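Local coordinates for PUA domain-containing protein (Archaeoglobus fulgidus DSM 4304, PDB 2Q07), which is the C-terminal part of an uncharacterised archaeosine synthase type 1 family protein that probably binds RNA in tRNA modification, at residues R204-D209 with L215-K220; R53-V58 with E151-L156; R20-Y25 with A101-R106. All coordinates share one frame; numbering follows the deposited sequence.

Interaction 1 of 3, residues R204-D209 with L215-K220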
loop_
_atom_site.group_PDB
_atom_site.type_symbol
_atom_site.label_atom_id
_atom_site.label_comp_id
_atom_site.label_asym_id
_atom_site.label_seq_id
_atom_site.Cartn_x
_atom_site.Cartn_y
_atom_site.Cartn_z
ATOM N N ARG A 204 0.603 -17.400 11.391
ATOM C CA ARG A 204 0.519 -16.176 10.603
ATOM C C ARG A 204 0.898 -16.406 9.150
ATOM O O ARG A 204 1.804 -17.177 8.839
ATOM C CB ARG A 204 1.395 -15.084 11.209
ATOM C CG ARG A 204 2.819 -15.494 11.444
ATOM C CD ARG A 204 3.248 -15.107 12.843
ATOM N NE ARG A 204 3.556 -13.687 12.981
ATOM C CZ ARG A 204 3.972 -13.137 14.117
ATOM N NH1 ARG A 204 4.111 -13.888 15.204
ATOM N NH2 ARG A 204 4.285 -11.848 14.165
ATOM N N LEU A 205 0.186 -15.725 8.263
ATOM C CA LEU A 205 0.418 -15.823 6.832
ATOM C C LEU A 205 1.307 -14.670 6.400
ATOM O O LEU A 205 2.141 -14.805 5.506
ATOM C CB LEU A 205 -0.920 -15.740 6.083
ATOM C CG LEU A 205 -1.954 -16.824 6.408
ATOM C CD1 LEU A 205 -3.295 -16.525 5.736
ATOM C CD2 LEU A 205 -1.419 -18.153 5.934
ATOM N N ALA A 206 1.111 -13.528 7.044
ATOM C CA ALA A 206 1.872 -12.335 6.738
ATOM C C ALA A 206 1.709 -11.340 7.880
ATOM O O ALA A 206 0.840 -11.501 8.740
ATOM C CB ALA A 206 1.362 -11.722 5.420
ATOM N N ARG A 207 2.565 -10.330 7.906
ATOM C CA ARG A 207 2.486 -9.294 8.923
ATOM C C ARG A 207 3.210 -8.044 8.439
ATOM O O ARG A 207 4.136 -8.113 7.629
ATOM C CB ARG A 207 3.090 -9.764 10.257
ATOM C CG ARG A 207 4.588 -9.650 10.345
ATOM C CD ARG A 207 5.082 -9.842 11.770
ATOM N NE ARG A 207 6.536 -9.733 11.836
ATOM C CZ ARG A 207 7.221 -8.651 11.476
ATOM N NH1 ARG A 207 6.584 -7.581 11.029
ATOM N NH2 ARG A 207 8.545 -8.644 11.545
ATOM N N VAL A 208 2.762 -6.896 8.929
ATOM C CA VAL A 208 3.363 -5.629 8.554
ATOM C C VAL A 208 4.687 -5.477 9.305
ATOM O O VAL A 208 4.744 -5.683 10.512
ATOM C CB VAL A 208 2.421 -4.447 8.914
ATOM C CG1 VAL A 208 3.060 -3.127 8.519
ATOM C CG2 VAL A 208 1.072 -4.626 8.223
ATOM N N ASP A 209 5.747 -5.152 8.573
ATOM C CA ASP A 209 7.066 -4.933 9.155
ATOM C C ASP A 209 7.223 -3.413 9.158
ATOM O O ASP A 209 7.511 -2.818 8.119
ATOM C CB ASP A 209 8.142 -5.567 8.268
ATOM C CG ASP A 209 9.552 -5.398 8.824
ATOM O OD1 ASP A 209 9.871 -4.332 9.400
ATOM O OD2 ASP A 209 10.356 -6.334 8.662
ATOM N N LEU A 215 5.187 -5.920 3.715
ATOM C CA LEU A 215 4.686 -7.154 4.306
ATOM C C LEU A 215 5.754 -8.225 4.375
ATOM O O LEU A 215 6.519 -8.403 3.431
ATOM C CB LEU A 215 3.533 -7.727 3.479
ATOM C CG LEU A 215 2.108 -7.212 3.641
ATOM C CD1 LEU A 215 1.197 -8.008 2.723
ATOM C CD2 LEU A 215 1.659 -7.354 5.080
ATOM N N ASP A 216 5.807 -8.922 5.503
ATOM C CA ASP A 216 6.723 -10.034 5.655
ATOM C C ASP A 216 5.771 -11.205 5.421
ATOM O O ASP A 216 4.622 -11.150 5.863
ATOM C CB ASP A 216 7.293 -10.105 7.078
ATOM C CG ASP A 216 8.488 -11.038 7.175
ATOM O OD1 ASP A 216 8.706 -11.811 6.217
ATOM O OD2 ASP A 216 9.207 -11.004 8.196
ATOM N N ILE A 217 6.219 -12.247 4.723
ATOM C CA ILE A 217 5.365 -13.406 4.450
ATOM C C ILE A 217 5.931 -14.684 5.049
ATOM O O ILE A 217 7.136 -14.789 5.265
ATOM C CB ILE A 217 5.191 -13.646 2.938
ATOM C CG1 ILE A 217 6.563 -13.859 2.290
ATOM C CG2 ILE A 217 4.442 -12.473 2.306
ATOM C CD1 ILE A 217 6.510 -14.274 0.827
ATOM N N TYR A 218 5.062 -15.661 5.289
ATOM C CA TYR A 218 5.494 -16.924 5.863
ATOM C C TYR A 218 5.337 -18.136 4.944
ATOM O O TYR A 218 5.242 -17.971 3.737
ATOM C CB TYR A 218 4.827 -17.110 7.223
ATOM C CG TYR A 218 5.199 -15.950 8.135
ATOM C CD1 TYR A 218 4.425 -14.786 8.167
ATOM C CD2 TYR A 218 6.385 -15.965 8.862
ATOM C CE1 TYR A 218 4.826 -13.668 8.899
ATOM C CE2 TYR A 218 6.803 -14.848 9.599
ATOM C CZ TYR A 218 6.018 -13.706 9.608
ATOM O OH TYR A 218 6.424 -12.598 10.303
ATOM N N GLU A 219 5.307 -19.341 5.507
ATOM C CA GLU A 219 5.266 -20.567 4.703
ATOM C C GLU A 219 4.259 -20.770 3.575
ATOM O O GLU A 219 4.651 -21.027 2.441
ATOM C CB GLU A 219 5.210 -21.800 5.613
ATOM C CG GLU A 219 5.810 -23.039 4.939
ATOM C CD GLU A 219 5.577 -24.336 5.708
ATOM O OE1 GLU A 219 5.574 -24.308 6.958
ATOM O OE2 GLU A 219 5.416 -25.390 5.056
ATOM N N LYS A 220 2.972 -20.681 3.880
ATOM C CA LYS A 220 1.925 -20.901 2.884
ATOM C C LYS A 220 2.020 -19.980 1.676
ATOM O O LYS A 220 1.886 -20.431 0.537
ATOM C CB LYS A 220 0.539 -20.753 3.523
ATOM C CG LYS A 220 0.527 -20.966 5.026
ATOM C CD LYS A 220 1.315 -19.849 5.715
ATOM C CE LYS A 220 1.529 -20.088 7.182
ATOM N NZ LYS A 220 2.510 -19.093 7.680
#
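Tyr218 carries its CG beside the backbone N and opposite the carbonyl carbon (chi1 -59°), a turn that sets the ring with its edge against the backbone of Leu205 and Ala206, a classic beta bulge facing Leu198; Arg204 answers with CG wedged between its own N and C (chi1 53°). The methylene CG of Arg204 therefore comes over one face of the ring, 3.9 Å from the centroid of Tyr218, as a CH-pi contact, while the bent remainder of the chain leads its NH2 to a salt bridge with Glu197. At the far end of the ring, the hydroxyl oxygen of Tyr218 sits beside CG, CD and NE of Arg207, 3.3 Å from NE at an angle too poor for a hydrogen bond.

Below this layer is an antiparallel hairpin of the pre-PUA domain. Arg207 and Asp216 form a hydrogen-bonded pair: Arg207 N reaches Asp216 O at 3.0 Å, and Asp216 N returns to Arg207 O at 2.8 Å in an almost straight bond (N-H...O 176°). Tyr218 N, at the N-cap position of helix 219-227, adds a bond to Leu205 O of 3.1 Å. Small or branched Ala206, Val208, Leu215 and Ile217 occupy the other face, where Leu215 and Ile217 meet helix 168-181.

With an alanine at Tyr218 the ring is gone, and the Arg204 chain would probably be freer to turn, its CG having lost the face it packs on. Asp216 OD2 lies over one face of the Arg207 guanidinium, 4.2 Å from Arg207 NH2; no N-H points at it, so the two groups probably interact only as nearby charges. Asp216 instead forms its salt bridge with Arg295 of strand 289-297, and the hairpin is thereby tied by charge to the PUA domain.

Interaction 2 of 3, residues R53-V58 with E151-L156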
loop_
_atom_site.group_PDB
_atom_site.type_symbol
_atom_site.label_atom_id
_atom_site.label_comp_id
_atom_site.label_asym_id
_atom_site.label_seq_id
_atom_site.Cartn_x
_atom_site.Cartn_y
_atom_site.Cartn_z
ATOM N N ARG A 53 -12.470 10.366 11.942
ATOM C CA ARG A 53 -13.131 9.068 11.894
ATOM C C ARG A 53 -13.889 8.772 13.176
ATOM O O ARG A 53 -14.683 7.831 13.247
ATOM C CB ARG A 53 -12.102 7.976 11.609
ATOM C CG ARG A 53 -11.585 8.054 10.187
ATOM C CD ARG A 53 -10.459 7.083 9.913
ATOM N NE ARG A 53 -10.601 6.520 8.575
ATOM C CZ ARG A 53 -11.302 5.423 8.304
ATOM N NH1 ARG A 53 -11.911 4.773 9.281
ATOM N NH2 ARG A 53 -11.414 4.990 7.058
ATOM N N SER A 54 -13.643 9.589 14.188
ATOM C CA SER A 54 -14.311 9.435 15.470
ATOM C C SER A 54 -15.684 10.120 15.433
ATOM O O SER A 54 -16.652 9.653 16.049
ATOM C CB SER A 54 -13.454 10.049 16.575
ATOM O OG SER A 54 -14.134 10.007 17.811
ATOM N N LYS A 55 -15.761 11.219 14.693
ATOM C CA LYS A 55 -16.991 11.982 14.576
ATOM C C LYS A 55 -17.875 11.582 13.398
ATOM O O LYS A 55 -19.040 11.987 13.324
ATOM C CB LYS A 55 -16.664 13.476 14.503
ATOM C CG LYS A 55 -16.353 14.111 15.857
ATOM C CD LYS A 55 -15.196 13.420 16.572
ATOM C CE LYS A 55 -14.935 14.044 17.937
ATOM N NZ LYS A 55 -14.635 15.504 17.833
ATOM N N VAL A 56 -17.337 10.780 12.485
ATOM C CA VAL A 56 -18.098 10.337 11.325
ATOM C C VAL A 56 -17.648 8.958 10.836
ATOM O O VAL A 56 -16.453 8.713 10.638
ATOM C CB VAL A 56 -17.983 11.368 10.170
ATOM C CG1 VAL A 56 -16.538 11.534 9.762
ATOM C CG2 VAL A 56 -18.822 10.936 8.998
ATOM N N LYS A 57 -18.605 8.052 10.649
ATOM C CA LYS A 57 -18.273 6.712 10.177
ATOM C C LYS A 57 -17.886 6.809 8.709
ATOM O O LYS A 57 -18.688 7.205 7.859
ATOM C CB LYS A 57 -19.457 5.763 10.350
ATOM C CG LYS A 57 -19.082 4.304 10.195
ATOM C CD LYS A 57 -20.212 3.372 10.609
ATOM C CE LYS A 57 -19.745 1.918 10.571
ATOM N NZ LYS A 57 -20.748 0.989 11.170
ATOM N N VAL A 58 -16.643 6.448 8.417
ATOM C CA VAL A 58 -16.122 6.520 7.062
ATOM C C VAL A 58 -16.238 5.180 6.332
ATOM O O VAL A 58 -15.504 4.244 6.627
ATOM C CB VAL A 58 -14.647 6.981 7.095
ATOM C CG1 VAL A 58 -14.073 7.024 5.699
ATOM C CG2 VAL A 58 -14.555 8.355 7.768
ATOM N N GLU A 151 -19.190 22.449 11.719
ATOM C CA GLU A 151 -19.812 22.750 10.444
ATOM C C GLU A 151 -19.228 21.853 9.353
ATOM O O GLU A 151 -19.959 21.337 8.511
ATOM C CB GLU A 151 -19.586 24.217 10.100
ATOM C CG GLU A 151 -20.180 24.653 8.784
ATOM C CD GLU A 151 -20.005 26.144 8.552
ATOM O OE1 GLU A 151 -20.674 26.934 9.250
ATOM O OE2 GLU A 151 -19.191 26.526 7.684
ATOM N N SER A 152 -17.913 21.665 9.380
ATOM C CA SER A 152 -17.252 20.817 8.399
ATOM C C SER A 152 -17.672 19.360 8.555
ATOM O O SER A 152 -17.919 18.689 7.563
ATOM C CB SER A 152 -15.732 20.940 8.511
ATOM O OG SER A 152 -15.282 22.145 7.919
ATOM N N ILE A 153 -17.751 18.863 9.790
ATOM C CA ILE A 153 -18.165 17.477 9.982
ATOM C C ILE A 153 -19.637 17.272 9.592
ATOM O O ILE A 153 -20.016 16.189 9.144
ATOM C CB ILE A 153 -17.941 16.984 11.431
ATOM C CG1 ILE A 153 -18.757 17.820 12.414
ATOM C CG2 ILE A 153 -16.445 17.034 11.765
ATOM C CD1 ILE A 153 -18.767 17.260 13.837
ATOM N N GLU A 154 -20.466 18.303 9.744
ATOM C CA GLU A 154 -21.868 18.151 9.353
ATOM C C GLU A 154 -21.967 18.111 7.829
ATOM O O GLU A 154 -22.740 17.330 7.278
ATOM C CB GLU A 154 -22.738 19.288 9.908
ATOM C CG GLU A 154 -23.132 19.110 11.368
ATOM C CD GLU A 154 -23.797 17.763 11.640
ATOM O OE1 GLU A 154 -24.763 17.414 10.927
ATOM O OE2 GLU A 154 -23.357 17.056 12.574
ATOM N N ARG A 155 -21.180 18.950 7.155
ATOM C CA ARG A 155 -21.167 18.974 5.689
ATOM C C ARG A 155 -20.639 17.634 5.174
ATOM O O ARG A 155 -21.132 17.092 4.183
ATOM C CB ARG A 155 -20.254 20.087 5.152
ATOM C CG ARG A 155 -20.807 21.496 5.225
ATOM C CD ARG A 155 -20.107 22.384 4.195
ATOM N NE ARG A 155 -20.723 23.702 4.063
ATOM C CZ ARG A 155 -20.467 24.732 4.863
ATOM N NH1 ARG A 155 -19.594 24.597 5.856
ATOM N NH2 ARG A 155 -21.087 25.892 4.676
ATOM N N LEU A 156 -19.620 17.117 5.847
ATOM C CA LEU A 156 -19.036 15.844 5.454
ATOM C C LEU A 156 -20.054 14.718 5.615
ATOM O O LEU A 156 -20.250 13.928 4.702
ATOM C CB LEU A 156 -17.780 15.547 6.283
ATOM C CG LEU A 156 -17.057 14.254 5.878
ATOM C CD1 LEU A 156 -16.754 14.286 4.377
ATOM C CD2 LEU A 156 -15.773 14.110 6.678
#
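Val56 and Leu156 meet at about a right angle where two helices of an alpha/beta domain with a UDG-like sequence approach each other: helix 47-55 has just ended, and helix 150-160 runs past its C-terminal end. Each side chain starts out toward the other segment. Leu156 holds CG opposite its backbone N (chi1 -177°), which carries the branch point toward Val56, and chi2 (54°) then turns CD2 to the front, where Val56 CG1 receives it methyl to methyl at 4.1 Å. Both residues are buried, and branched hydrocarbons suit a place where the contact is purely apolar.

Nearer the surface a looser contact follows. Ile153, one helical turn before Leu156, brings the end of its long branch, CD1, to within 4.4 Å of Lys55 CB. Lysine fits this rim because its first methylene can lie against the isoleucine while the rest of the chain leads its ammonium group away, at an exposed position.

Arg155 and Glu151, four residues apart, form a salt bridge along helix 150-160: Arg155 NH1 is 2.7 Å from Glu151 OE2, which lies in the guanidinium plane although the donor itself stands out of the carboxylate plane.

Interaction 3 of 3, residues R20-Y25 with A101-R106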
loop_
_atom_site.group_PDB
_atom_site.type_symbol
_atom_site.label_atom_id
_atom_site.label_comp_id
_atom_site.label_asym_id
_atom_site.label_seq_id
_atom_site.Cartn_x
_atom_site.Cartn_y
_atom_site.Cartn_z
ATOM N N ARG A 20 3.006 1.439 -9.604
ATOM C CA ARG A 20 2.616 0.139 -9.080
ATOM C C ARG A 20 1.341 0.233 -8.256
ATOM O O ARG A 20 0.476 -0.641 -8.337
ATOM C CB ARG A 20 3.751 -0.452 -8.244
ATOM C CG ARG A 20 3.449 -1.807 -7.644
ATOM C CD ARG A 20 3.053 -2.809 -8.702
ATOM N NE ARG A 20 2.862 -4.132 -8.127
ATOM C CZ ARG A 20 2.555 -5.215 -8.832
ATOM N NH1 ARG A 20 2.400 -5.134 -10.147
ATOM N NH2 ARG A 20 2.413 -6.384 -8.222
ATOM N N ALA A 21 1.222 1.290 -7.459
ATOM C CA ALA A 21 0.030 1.458 -6.640
ATOM C C ALA A 21 -1.172 1.678 -7.549
ATOM O O ALA A 21 -2.256 1.172 -7.291
ATOM C CB ALA A 21 0.205 2.640 -5.673
ATOM N N LEU A 22 -0.963 2.414 -8.633
ATOM C CA LEU A 22 -2.037 2.695 -9.572
ATOM C C LEU A 22 -2.567 1.434 -10.244
ATOM O O LEU A 22 -3.760 1.317 -10.482
ATOM C CB LEU A 22 -1.569 3.692 -10.639
ATOM C CG LEU A 22 -2.624 4.219 -11.619
ATOM C CD1 LEU A 22 -3.651 5.080 -10.898
ATOM C CD2 LEU A 22 -1.924 5.031 -12.700
ATOM N N GLU A 23 -1.699 0.481 -10.561
ATOM C CA GLU A 23 -2.209 -0.724 -11.207
ATOM C C GLU A 23 -2.810 -1.720 -10.217
ATOM O O GLU A 23 -3.583 -2.591 -10.606
ATOM C CB GLU A 23 -1.128 -1.392 -12.080
ATOM C CG GLU A 23 0.102 -1.903 -11.374
ATOM C CD GLU A 23 1.088 -2.568 -12.342
ATOM O OE1 GLU A 23 0.708 -3.563 -12.999
ATOM O OE2 GLU A 23 2.242 -2.096 -12.451
ATOM N N CYS A 24 -2.488 -1.566 -8.935
ATOM C CA CYS A 24 -3.007 -2.469 -7.907
ATOM C C CYS A 24 -4.203 -1.892 -7.145
ATOM O O CYS A 24 -4.837 -2.593 -6.354
ATOM C CB CYS A 24 -1.897 -2.824 -6.909
ATOM S SG CYS A 24 -0.431 -3.589 -7.669
ATOM N N TYR A 25 -4.509 -0.624 -7.399
ATOM C CA TYR A 25 -5.595 0.083 -6.721
ATOM C C TYR A 25 -6.993 -0.438 -7.040
ATOM O O TYR A 25 -7.441 -0.358 -8.176
ATOM C CB TYR A 25 -5.506 1.571 -7.069
ATOM C CG TYR A 25 -6.420 2.474 -6.279
ATOM C CD1 TYR A 25 -6.666 2.245 -4.922
ATOM C CD2 TYR A 25 -7.008 3.585 -6.877
ATOM C CE1 TYR A 25 -7.478 3.106 -4.180
ATOM C CE2 TYR A 25 -7.818 4.449 -6.151
ATOM C CZ TYR A 25 -8.051 4.207 -4.806
ATOM O OH TYR A 25 -8.853 5.063 -4.088
ATOM N N ALA A 101 -1.551 17.168 -8.689
ATOM C CA ALA A 101 -2.842 17.057 -9.364
ATOM C C ALA A 101 -2.791 15.939 -10.411
ATOM O O ALA A 101 -3.728 15.163 -10.548
ATOM C CB ALA A 101 -3.192 18.387 -10.037
ATOM N N GLY A 102 -1.687 15.878 -11.152
ATOM C CA GLY A 102 -1.523 14.862 -12.179
ATOM C C GLY A 102 -1.718 13.457 -11.636
ATOM O O GLY A 102 -2.484 12.673 -12.203
ATOM N N TRP A 103 -1.035 13.141 -10.536
ATOM C CA TRP A 103 -1.163 11.822 -9.931
ATOM C C TRP A 103 -2.502 11.590 -9.247
ATOM O O TRP A 103 -3.090 10.510 -9.375
ATOM C CB TRP A 103 -0.008 11.569 -8.956
ATOM C CG TRP A 103 1.247 11.204 -9.699
ATOM C CD1 TRP A 103 2.379 11.957 -9.827
ATOM C CD2 TRP A 103 1.448 10.038 -10.508
ATOM N NE1 TRP A 103 3.269 11.333 -10.677
ATOM C CE2 TRP A 103 2.723 10.153 -11.106
ATOM C CE3 TRP A 103 0.669 8.905 -10.788
ATOM C CZ2 TRP A 103 3.241 9.175 -11.972
ATOM C CZ3 TRP A 103 1.181 7.934 -11.648
ATOM C CH2 TRP A 103 2.460 8.079 -12.230
ATOM N N LEU A 104 -3.001 12.603 -8.539
ATOM C CA LEU A 104 -4.285 12.470 -7.863
ATOM C C LEU A 104 -5.373 12.119 -8.876
ATOM O O LEU A 104 -6.227 11.256 -8.612
ATOM C CB LEU A 104 -4.662 13.767 -7.136
ATOM C CG LEU A 104 -6.083 13.786 -6.547
ATOM C CD1 LEU A 104 -6.235 12.694 -5.481
ATOM C CD2 LEU A 104 -6.382 15.158 -5.939
ATOM N N LYS A 105 -5.339 12.791 -10.029
ATOM C CA LYS A 105 -6.307 12.548 -11.092
ATOM C C LYS A 105 -6.275 11.092 -11.540
ATOM O O LYS A 105 -7.318 10.491 -11.790
ATOM C CB LYS A 105 -6.043 13.435 -12.315
ATOM C CG LYS A 105 -7.081 13.190 -13.415
ATOM C CD LYS A 105 -7.093 14.244 -14.509
ATOM C CE LYS A 105 -6.010 14.015 -15.539
ATOM N NZ LYS A 105 -6.231 14.882 -16.731
ATOM N N ARG A 106 -5.068 10.541 -11.658
ATOM C CA ARG A 106 -4.897 9.153 -12.073
ATOM C C ARG A 106 -5.589 8.175 -11.147
ATOM O O ARG A 106 -6.244 7.248 -11.604
ATOM C CB ARG A 106 -3.413 8.816 -12.163
ATOM C CG ARG A 106 -2.698 9.716 -13.134
ATOM C CD ARG A 106 -1.421 9.102 -13.632
ATOM N NE ARG A 106 -0.742 10.007 -14.550
ATOM C CZ ARG A 106 0.292 9.660 -15.302
ATOM N NH1 ARG A 106 0.765 8.419 -15.248
ATOM N NH2 ARG A 106 0.855 10.555 -16.103
#
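Leu22 reaches from helix 16-24 to helix 94-111 with both of its methyls. CD1 settles against the backbone of Arg106, 3.5 Å from Arg106 O and 4.0 Å from Arg106 CB, while CD2 touches the same CB at 4.1 Å. The fork is aimed this way because CG stands opposite the backbone N (chi1 -173°), which projects the branch toward the partner helix. CD2 also faces the edge of the Trp103 indole, near the ring plane, with CZ3 at 4.4 Å. A leucine suits such a place, since its two methyls can straddle one beta carbon and still reach an aromatic rim.

Arg106 does not offer its charged end to Leu22; its side chain crosses that of the leucine at roughly a right angle and runs back over its own helix. There NE lies 4.0 Å above the plane of the Trp103 ring, offset toward its rim, so the tryptophan serves Leu22 with an edge and Arg106 with a face. Further out, the indole stacks with Phe18 of helix 16-24 and meets Phe99 edge-to-face, which probably limits its rotation. Lys110, one turn beyond Arg106, donates to Leu22 O, a polar tie between the helices.

On the buried side of helix 94-111, Leu104 rests on Ile63, Ile65 and Val70, on two neighbouring strands of the central mixed sheet, and Tyr25 joins it on Ile63. Helix 94-111 covers one side of the sheet, and helix 16-24 packs beside it near the surface: the layered arrangement of an alpha/beta domain, consistent with the UDG-like grouping of this region.

How the interactions relate
Interactions 2 and 3 belong to the same N-terminal alpha/beta region of the chain; their segments alternate along the sequence, and each joins parts of the chain more than 70 residues apart. Their centres are 26 Å apart and their nearest atoms about 11 Å. Interaction 1 follows both in sequence, in the pre-PUA region. Its centre lies 26 Å from that of interaction 3, on the other side of the chain's centre, and 35 Å from that of interaction 2. None of the three touches another. Helix 168-181 relates two of them: it packs on the hairpin of interaction 1, and its Tyr179 O accepts a hydrogen bond from Arg20 of interaction 3.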